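Local coordinates for protein metallo-beta-lactamase (Serratia marcescens, PDB 6K4X) that probably hydrolyses the beta-lactam ring of antibiotics as a two-zinc subclass B3 metallo-beta-lactamase, and is held here with the inhibitor 4-amino-2-sulfanylbenzoic acid, at residues 7-12 with 223-228; 92-95 with 101-104; 159-164 with 168-173. All blocks are in the same frame, centred on the assembly; numbering follows the deposited sequence.

Contact 1. Residues 7-12 with 223-228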
loop_
_atom_site.group_PDB
_atom_site.type_symbol
_atom_site.label_atom_id
_atom_site.label_comp_id
_atom_site.label_asym_id
_atom_site.label_seq_id
_atom_site.Cartn_x
_atom_site.Cartn_y
_atom_site.Cartn_z
ATOM N N SER A 7 -3.448 15.660 2.394
ATOM C CA SER A 7 -3.379 16.838 1.533
ATOM C C SER A 7 -3.855 16.517 0.121
ATOM O O SER A 7 -3.560 15.454 -0.456
ATOM C CB SER A 7 -1.996 17.391 1.485
ATOM O OG SER A 7 -1.065 16.443 0.996
ATOM N N PRO A 8 -4.524 17.487 -0.533
ATOM C CA PRO A 8 -4.786 17.371 -1.966
ATOM C C PRO A 8 -3.509 17.098 -2.756
ATOM O O PRO A 8 -2.396 17.528 -2.387
ATOM C CB PRO A 8 -5.380 18.740 -2.312
ATOM C CG PRO A 8 -6.110 19.118 -1.045
ATOM C CD PRO A 8 -5.177 18.671 0.065
ATOM N N GLN A 9 -3.689 16.419 -3.885
ATOM C CA GLN A 9 -2.601 16.059 -4.788
ATOM C C GLN A 9 -3.219 15.780 -6.159
ATOM O O GLN A 9 -4.084 14.918 -6.282
ATOM C CB GLN A 9 -1.839 14.833 -4.271
ATOM C CG GLN A 9 -0.883 14.230 -5.290
ATOM C CD GLN A 9 0.249 15.150 -5.654
ATOM O OE1 GLN A 9 0.949 15.668 -4.777
ATOM N NE2 GLN A 9 0.457 15.334 -6.950
ATOM N N GLN A 10 -2.832 16.553 -7.167
ATOM C CA GLN A 10 -3.428 16.381 -8.474
ATOM C C GLN A 10 -3.043 14.985 -8.948
ATOM O O GLN A 10 -1.860 14.625 -8.962
ATOM C CB GLN A 10 -2.912 17.445 -9.448
ATOM C CG GLN A 10 -3.658 17.455 -10.777
ATOM C CD GLN A 10 -5.081 17.945 -10.644
ATOM O OE1 GLN A 10 -5.375 18.803 -9.800
ATOM N NE2 GLN A 10 -5.970 17.411 -11.466
ATOM N N PRO A 11 -4.002 14.145 -9.379
ATOM C CA PRO A 11 -3.665 12.772 -9.760
ATOM C C PRO A 11 -2.944 12.724 -11.107
ATOM O O PRO A 11 -2.980 13.669 -11.880
ATOM C CB PRO A 11 -5.021 12.061 -9.783
ATOM C CG PRO A 11 -5.975 13.187 -10.151
ATOM C CD PRO A 11 -5.450 14.393 -9.404
ATOM N N PHE A 12 -2.290 11.592 -11.362
ATOM C CA PHE A 12 -1.469 11.470 -12.542
ATOM C C PHE A 12 -1.311 10.005 -12.892
ATOM O O PHE A 12 -1.354 9.114 -12.037
ATOM C CB PHE A 12 -0.090 12.111 -12.336
ATOM C CG PHE A 12 0.708 11.643 -11.141
ATOM C CD1 PHE A 12 0.435 12.151 -9.892
ATOM C CD2 PHE A 12 1.726 10.704 -11.264
ATOM C CE1 PHE A 12 1.172 11.752 -8.790
ATOM C CE2 PHE A 12 2.459 10.304 -10.166
ATOM C CZ PHE A 12 2.167 10.805 -8.922
ATOM N N THR A 223 10.460 13.257 -6.436
ATOM C CA THR A 223 11.618 13.438 -7.308
ATOM C C THR A 223 11.382 12.784 -8.674
ATOM O O THR A 223 11.719 13.374 -9.732
ATOM C CB THR A 223 12.888 12.885 -6.655
ATOM O OG1 THR A 223 13.089 13.605 -5.440
ATOM C CG2 THR A 223 14.105 13.016 -7.544
ATOM N N ARG A 224 10.842 11.561 -8.684
ATOM C CA ARG A 224 10.574 10.868 -9.939
ATOM C C ARG A 224 9.543 11.629 -10.770
ATOM O O ARG A 224 9.668 11.716 -11.995
ATOM C CB ARG A 224 10.101 9.437 -9.684
ATOM C CG ARG A 224 11.189 8.539 -9.128
ATOM C CD ARG A 224 10.639 7.148 -8.848
ATOM N NE ARG A 224 11.601 6.260 -8.229
ATOM C CZ ARG A 224 12.591 5.660 -8.863
ATOM N NH1 ARG A 224 12.743 5.838 -10.167
ATOM N NH2 ARG A 224 13.399 4.849 -8.200
ATOM N N GLN A 225 8.487 12.124 -10.139
ATOM C CA GLN A 225 7.454 12.824 -10.891
ATOM C C GLN A 225 8.067 14.067 -11.547
ATOM O O GLN A 225 7.729 14.403 -12.695
ATOM C CB GLN A 225 6.272 13.168 -9.994
ATOM C CG GLN A 225 5.206 13.918 -10.782
ATOM C CD GLN A 225 4.114 14.443 -9.903
ATOM O OE1 GLN A 225 4.361 14.984 -8.820
ATOM N NE2 GLN A 225 2.904 14.387 -10.424
ATOM N N GLN A 226 8.926 14.783 -10.830
ATOM C CA GLN A 226 9.596 15.972 -11.375
ATOM C C GLN A 226 10.478 15.553 -12.564
ATOM O O GLN A 226 10.497 16.210 -13.612
ATOM C CB GLN A 226 10.341 16.685 -10.243
ATOM C CG GLN A 226 9.388 17.360 -9.256
ATOM C CD GLN A 226 10.002 17.958 -8.011
ATOM O OE1 GLN A 226 10.868 17.379 -7.356
ATOM N NE2 GLN A 226 9.514 19.133 -7.641
ATOM N N ARG A 227 11.204 14.444 -12.430
ATOM C CA ARG A 227 12.000 13.925 -13.533
ATOM C C ARG A 227 11.115 13.583 -14.735
ATOM O O ARG A 227 11.515 13.800 -15.877
ATOM C CB ARG A 227 12.748 12.667 -13.100
ATOM C CG ARG A 227 13.980 12.937 -12.246
ATOM C CD ARG A 227 14.491 11.638 -11.659
ATOM N NE ARG A 227 14.839 10.693 -12.704
ATOM C CZ ARG A 227 14.749 9.380 -12.640
ATOM N NH1 ARG A 227 14.616 8.771 -11.464
ATOM N NH2 ARG A 227 14.859 8.681 -13.756
ATOM N N ALA A 228 9.919 13.046 -14.480
ATOM C CA ALA A 228 9.025 12.597 -15.544
ATOM C C ALA A 228 8.564 13.763 -16.422
ATOM O O ALA A 228 8.219 13.542 -17.593
ATOM C CB ALA A 228 7.830 11.892 -14.961
HETATM O O HOH W 1 3.150 16.663 -7.025
HETATM O O HOH W 2 0.308 15.703 -10.385
#

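Contact 2. Residues 92-95 with 101-104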
loop_
_atom_site.group_PDB
_atom_site.type_symbol
_atom_site.label_atom_id
_atom_site.label_comp_id
_atom_site.label_asym_id
_atom_site.label_seq_id
_atom_site.Cartn_x
_atom_site.Cartn_y
_atom_site.Cartn_z
ATOM N N VAL A 92 -13.621 -4.884 0.151
ATOM C CA VAL A 92 -12.297 -4.592 0.665
ATOM C C VAL A 92 -11.548 -5.907 0.886
ATOM O O VAL A 92 -12.058 -6.802 1.562
ATOM C CB VAL A 92 -12.413 -3.813 1.983
ATOM C CG1 VAL A 92 -11.049 -3.527 2.573
ATOM C CG2 VAL A 92 -13.207 -2.525 1.786
ATOM N N LEU A 93 -10.334 -6.022 0.343
ATOM C CA LEU A 93 -9.548 -7.232 0.464
ATOM C C LEU A 93 -8.278 -6.941 1.246
ATOM O O LEU A 93 -7.620 -5.929 1.022
ATOM C CB LEU A 93 -9.191 -7.778 -0.907
ATOM C CG LEU A 93 -10.373 -8.138 -1.790
ATOM C CD1 LEU A 93 -9.903 -8.649 -3.131
ATOM C CD2 LEU A 93 -11.288 -9.154 -1.153
ATOM N N ALA A 94 -7.906 -7.862 2.139
ATOM C CA ALA A 94 -6.790 -7.659 3.028
ATOM C C ALA A 94 -6.208 -9.001 3.450
ATOM O O ALA A 94 -6.868 -10.059 3.401
ATOM C CB ALA A 94 -7.215 -6.872 4.238
ATOM N N GLY A 95 -4.998 -8.936 4.001
ATOM C CA GLY A 95 -4.418 -10.098 4.627
ATOM C C GLY A 95 -5.265 -10.558 5.795
ATOM O O GLY A 95 -5.867 -9.756 6.502
ATOM N N THR A 101 -9.009 -5.755 12.109
ATOM C CA THR A 101 -8.600 -4.399 12.327
ATOM C C THR A 101 -9.321 -3.469 11.350
ATOM O O THR A 101 -9.782 -2.379 11.715
ATOM C CB THR A 101 -7.099 -4.207 12.150
ATOM O OG1 THR A 101 -6.416 -5.120 13.009
ATOM C CG2 THR A 101 -6.696 -2.788 12.463
ATOM N N LEU A 102 -9.429 -3.870 10.084
ATOM C CA LEU A 102 -10.123 -3.017 9.121
ATOM C C LEU A 102 -11.617 -2.913 9.448
ATOM O O LEU A 102 -12.241 -1.880 9.188
ATOM C CB LEU A 102 -9.943 -3.552 7.703
ATOM C CG LEU A 102 -8.523 -3.440 7.143
ATOM C CD1 LEU A 102 -8.443 -4.102 5.786
ATOM C CD2 LEU A 102 -8.044 -1.996 7.057
ATOM N N ARG A 103 -12.211 -3.987 9.970
ATOM C CA ARG A 103 -13.622 -3.958 10.299
ATOM C C ARG A 103 -13.887 -3.072 11.501
ATOM O O ARG A 103 -14.931 -2.414 11.533
ATOM C CB ARG A 103 -14.166 -5.338 10.642
ATOM C CG ARG A 103 -14.264 -6.223 9.422
ATOM C CD ARG A 103 -14.655 -7.629 9.779
ATOM N NE ARG A 103 -14.986 -8.332 8.552
ATOM C CZ ARG A 103 -15.186 -9.642 8.481
ATOM N NH1 ARG A 103 -15.016 -10.393 9.560
ATOM N NH2 ARG A 103 -15.558 -10.178 7.335
ATOM N N THR A 104 -12.993 -3.046 12.482
ATOM C CA THR A 104 -13.259 -2.317 13.732
ATOM C C THR A 104 -12.555 -0.962 13.767
ATOM O O THR A 104 -12.948 -0.097 14.562
ATOM C CB THR A 104 -12.823 -3.133 14.941
ATOM O OG1 THR A 104 -11.410 -3.286 14.876
ATOM C CG2 THR A 104 -13.529 -4.463 15.031
#

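Contact 3. Residues 159-164 with 168-173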
loop_
_atom_site.group_PDB
_atom_site.type_symbol
_atom_site.label_atom_id
_atom_site.label_comp_id
_atom_site.label_asym_id
_atom_site.label_seq_id
_atom_site.Cartn_x
_atom_site.Cartn_y
_atom_site.Cartn_z
ATOM N N TRP A 159 0.967 -6.237 -10.172
ATOM C CA TRP A 159 0.234 -6.396 -11.401
ATOM C C TRP A 159 1.106 -5.966 -12.569
ATOM O O TRP A 159 2.244 -5.537 -12.385
ATOM C CB TRP A 159 -1.069 -5.607 -11.357
ATOM C CG TRP A 159 -0.888 -4.126 -11.208
ATOM C CD1 TRP A 159 -0.727 -3.205 -12.200
ATOM C CD2 TRP A 159 -0.885 -3.388 -9.977
ATOM N NE1 TRP A 159 -0.613 -1.949 -11.669
ATOM C CE2 TRP A 159 -0.719 -2.029 -10.302
ATOM C CE3 TRP A 159 -1.046 -3.746 -8.637
ATOM C CZ2 TRP A 159 -0.690 -1.043 -9.323
ATOM C CZ3 TRP A 159 -1.015 -2.776 -7.667
ATOM C CH2 TRP A 159 -0.854 -1.440 -8.014
ATOM N N GLN A 160 0.562 -6.092 -13.777
ATOM C CA GLN A 160 1.231 -5.631 -14.967
ATOM C C GLN A 160 0.381 -4.573 -15.640
ATOM O O GLN A 160 -0.822 -4.770 -15.770
ATOM C CB GLN A 160 1.472 -6.782 -15.936
ATOM C CG GLN A 160 2.365 -7.852 -15.336
ATOM C CD GLN A 160 3.074 -8.691 -16.366
ATOM O OE1 GLN A 160 2.916 -8.507 -17.577
ATOM N NE2 GLN A 160 3.886 -9.613 -15.877
ATOM N N SER A 161 1.009 -3.479 -16.073
ATOM C CA SER A 161 0.342 -2.480 -16.872
ATOM C C SER A 161 1.101 -2.315 -18.182
ATOM O O SER A 161 2.333 -2.429 -18.212
ATOM C CB SER A 161 0.262 -1.144 -16.157
ATOM O OG SER A 161 -0.702 -1.170 -15.101
ATOM N N CYS A 162 0.369 -2.005 -19.256
ATOM C CA CYS A 162 0.945 -2.020 -20.576
ATOM C C CYS A 162 0.505 -0.781 -21.353
ATOM O O CYS A 162 -0.583 -0.254 -21.158
ATOM C CB CYS A 162 0.537 -3.276 -21.342
ATOM S SG CYS A 162 0.833 -4.853 -20.494
ATOM N N GLU A 163 1.367 -0.376 -22.287
ATOM C CA GLU A 163 1.091 0.704 -23.244
ATOM C C GLU A 163 1.417 0.184 -24.647
ATOM O O GLU A 163 2.594 -0.032 -24.951
ATOM C CB GLU A 163 1.929 1.950 -22.945
ATOM C CG GLU A 163 1.571 2.624 -21.617
ATOM C CD GLU A 163 2.374 3.876 -21.273
ATOM O OE1 GLU A 163 3.221 4.307 -22.090
ATOM O OE2 GLU A 163 2.159 4.443 -20.176
ATOM N N GLN A 164 0.396 -0.074 -25.465
ATOM C CA GLN A 164 0.581 -0.567 -26.839
ATOM C C GLN A 164 1.510 -1.788 -26.800
ATOM O O GLN A 164 2.412 -1.973 -27.629
ATOM C CB GLN A 164 1.111 0.540 -27.756
ATOM C CG GLN A 164 0.112 1.660 -28.005
ATOM C CD GLN A 164 -0.861 1.340 -29.108
ATOM O OE1 GLN A 164 -0.492 0.744 -30.134
ATOM N NE2 GLN A 164 -2.106 1.723 -28.901
ATOM N N LYS A 168 5.021 -3.439 -18.014
ATOM C CA LYS A 168 5.872 -3.284 -16.870
ATOM C C LYS A 168 5.202 -3.936 -15.669
ATOM O O LYS A 168 3.987 -3.874 -15.499
ATOM C CB LYS A 168 6.091 -1.808 -16.536
ATOM C CG LYS A 168 6.750 -0.975 -17.611
ATOM C CD LYS A 168 8.187 -1.290 -17.803
ATOM C CE LYS A 168 8.796 -0.409 -18.878
ATOM N NZ LYS A 168 10.098 -0.924 -19.345
ATOM N N ASP A 169 6.036 -4.501 -14.804
ATOM C CA ASP A 169 5.591 -5.046 -13.548
ATOM C C ASP A 169 5.543 -3.934 -12.507
ATOM O O ASP A 169 6.570 -3.286 -12.228
ATOM C CB ASP A 169 6.534 -6.152 -13.084
ATOM C CG ASP A 169 6.481 -7.335 -14.020
ATOM O OD1 ASP A 169 5.408 -7.581 -14.635
ATOM O OD2 ASP A 169 7.540 -7.949 -14.217
ATOM N N VAL A 170 4.356 -3.732 -11.951
ATOM C CA VAL A 170 4.099 -2.694 -10.964
ATOM C C VAL A 170 3.898 -3.343 -9.602
ATOM O O VAL A 170 3.233 -4.368 -9.480
ATOM C CB VAL A 170 2.856 -1.884 -11.352
ATOM C CG1 VAL A 170 2.626 -0.738 -10.387
ATOM C CG2 VAL A 170 2.945 -1.382 -12.780
ATOM N N VAL A 171 4.502 -2.747 -8.580
ATOM C CA VAL A 171 4.432 -3.222 -7.202
ATOM C C VAL A 171 3.940 -2.075 -6.328
ATOM O O VAL A 171 4.563 -1.013 -6.328
ATOM C CB VAL A 171 5.803 -3.717 -6.714
ATOM C CG1 VAL A 171 5.726 -4.156 -5.264
ATOM C CG2 VAL A 171 6.366 -4.815 -7.608
ATOM N N PHE A 172 2.850 -2.286 -5.592
ATOM C CA PHE A 172 2.421 -1.371 -4.542
ATOM C C PHE A 172 2.947 -1.942 -3.242
ATOM O O PHE A 172 2.453 -2.948 -2.735
ATOM C CB PHE A 172 0.904 -1.183 -4.562
ATOM C CG PHE A 172 0.416 0.005 -3.776
ATOM C CD1 PHE A 172 0.568 0.069 -2.407
ATOM C CD2 PHE A 172 -0.175 1.070 -4.412
ATOM C CE1 PHE A 172 0.111 1.161 -1.684
ATOM C CE2 PHE A 172 -0.645 2.144 -3.689
ATOM C CZ PHE A 172 -0.508 2.194 -2.328
ATOM N N ALA A 173 4.042 -1.356 -2.769
ATOM C CA ALA A 173 4.841 -1.946 -1.695
ATOM C C ALA A 173 4.293 -1.527 -0.328
ATOM O O ALA A 173 4.253 -0.338 -0.004
ATOM C CB ALA A 173 6.280 -1.544 -1.872
#

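Contact 1. Residues 7-12 with 223-228
Phe12 and Gln225 meet in a small, water-assisted surface contact between the N-terminal segment leading into strand 12-15 and helix 221-231, away from the zinc site. Only 116 Å² is buried, and no direct hydrogen bond crosses. The side chain of Gln225 reaches out from the helix with CG anti to the backbone N (chi1 179°) and the rest extended, which carries its amide nitrogen over one face of the Phe12 ring. Gln225 NE2 stands 3.4 Å from Phe12 CD1, displaced toward the rim, with amide and ring planes 37° apart. Two waters complete the link. One donates to Gln225 OE1 at 2.7 Å and accepts from Gln9 NE2. The other accepts from Gln225 NE2 at 2.9 Å and donates to Gln10 O. Gln9 NE2 also donates directly to Gln10 O at 3.1 Å, giving that carbonyl two donors. Separately, its oxygen lies at the edge of the Phe12 ring, in the ring plane. Outside the segments, Arg3 bonds Gln9 OE1, and the ring of Tyr20 meets that of Phe12. Both ends of the Gln225 amide are thus engaged through water, which probably limits its rotation while joining helix and N-terminal segment by solvent-mediated polar chemistry.

Contact 2. Residues 92-95 with 101-104
Leu102 reaches from helix 99-104 toward Ala94 and Val92 on strand 91-95, and one of its methyl groups makes the whole contact. The CB bond is directed at the strand, but CB itself has no strand atom within 4.2 Å. At the next step CG lies anti to the carbonyl carbon (chi1 -69°); it too stays short of the strand and serves as the branch point. From there CD1 continues the chain away from CA (chi2 175°), which extends it to the strand. It sits 3.4 Å from Ala94 CB, tighter than usual van der Waals contact between carbons, and 4.2 Å from Val92 CG1. The other branch, CD2, meets neither residue. Val92 offers CG1, and its side chain meets Leu102 at a slant. Alternation along the strand explains the pairing: Val92 and Ala94 point toward the helix, whereas the CB bond of Leu93 is directed away, and its side chain touches Tyr67 and Leu69 of strand 65-69. With 97 Å² covered and all three touching residues buried, the evidence is for purely apolar packing. Strand 91-95, helix 99-104 and strand 126-129 form a beta-alpha-beta unit, and helix-on-sheet packing of this kind belongs to the αβ/βα sandwich of the metallo-beta-lactamase fold.

Contact 3. Residues 159-164 with 168-173
Trp159 and Val170 pair across a beta hairpin made by strands 155-163 and 166-173. They are an antiparallel hydrogen-bonded pair, with Trp159 N to Val170 O at 3.0 Å and Val170 N to Trp159 O at 2.8 Å. Ser161 and Lys168 repeat this two-bond pattern. Between them Gln160 and Asp169 are a non-hydrogen-bonded pair, where Gln160 CA makes a CA-H...O contact with Lys168 O. Their side chains run alongside each other, planes 53° apart, and Gln160 NE2 comes 2.8 Å from Asp169 OD1, at an angle too poor for a hydrogen bond. Apolar contacts gather on the face bearing Trp159, Val170 and Ser161. The indole turns over Val170 because its CG lies between the backbone N and the carbonyl carbon (chi1 62°). Val170 CB then makes a CH-pi contact 3.8 Å from the five-membered ring centroid, 24° off the normal, while CG1 packs 3.5 Å from Trp159 CZ2. Farther along, Trp159 CH2 lies at the edge of the Phe172 ring. Cys162 is disulfide-bonded to Cys167. Reciprocal backbone bonds therefore set the register, while indole and aliphatic branches pack together on one largely apolar face, whose indole N-H is satisfied by Thr18.

Burial separates the three contacts. Contact 2 is wholly buried and apolar, contact 1 lies at the surface, where waters carry its polar links, and contact 3 is partly buried, combining main-chain bonds with aromatic packing. No strand or helix is shared, although Phe12 of contact 1 and strand 91-95 of contact 2 belong to the same mixed sheet; contact 3 lies in the other. Contacts 2 and 3 close locally, whereas contact 1 spans 210 intervening residues. Contacts 1 and 2 fall on opposite sides of the chain's centre. The side chains of Leu102 and Phe172 come within about 7 Å and 6 Å of those of the zinc ligands His72 and His77, without touching, whereas contact 1 stands apart.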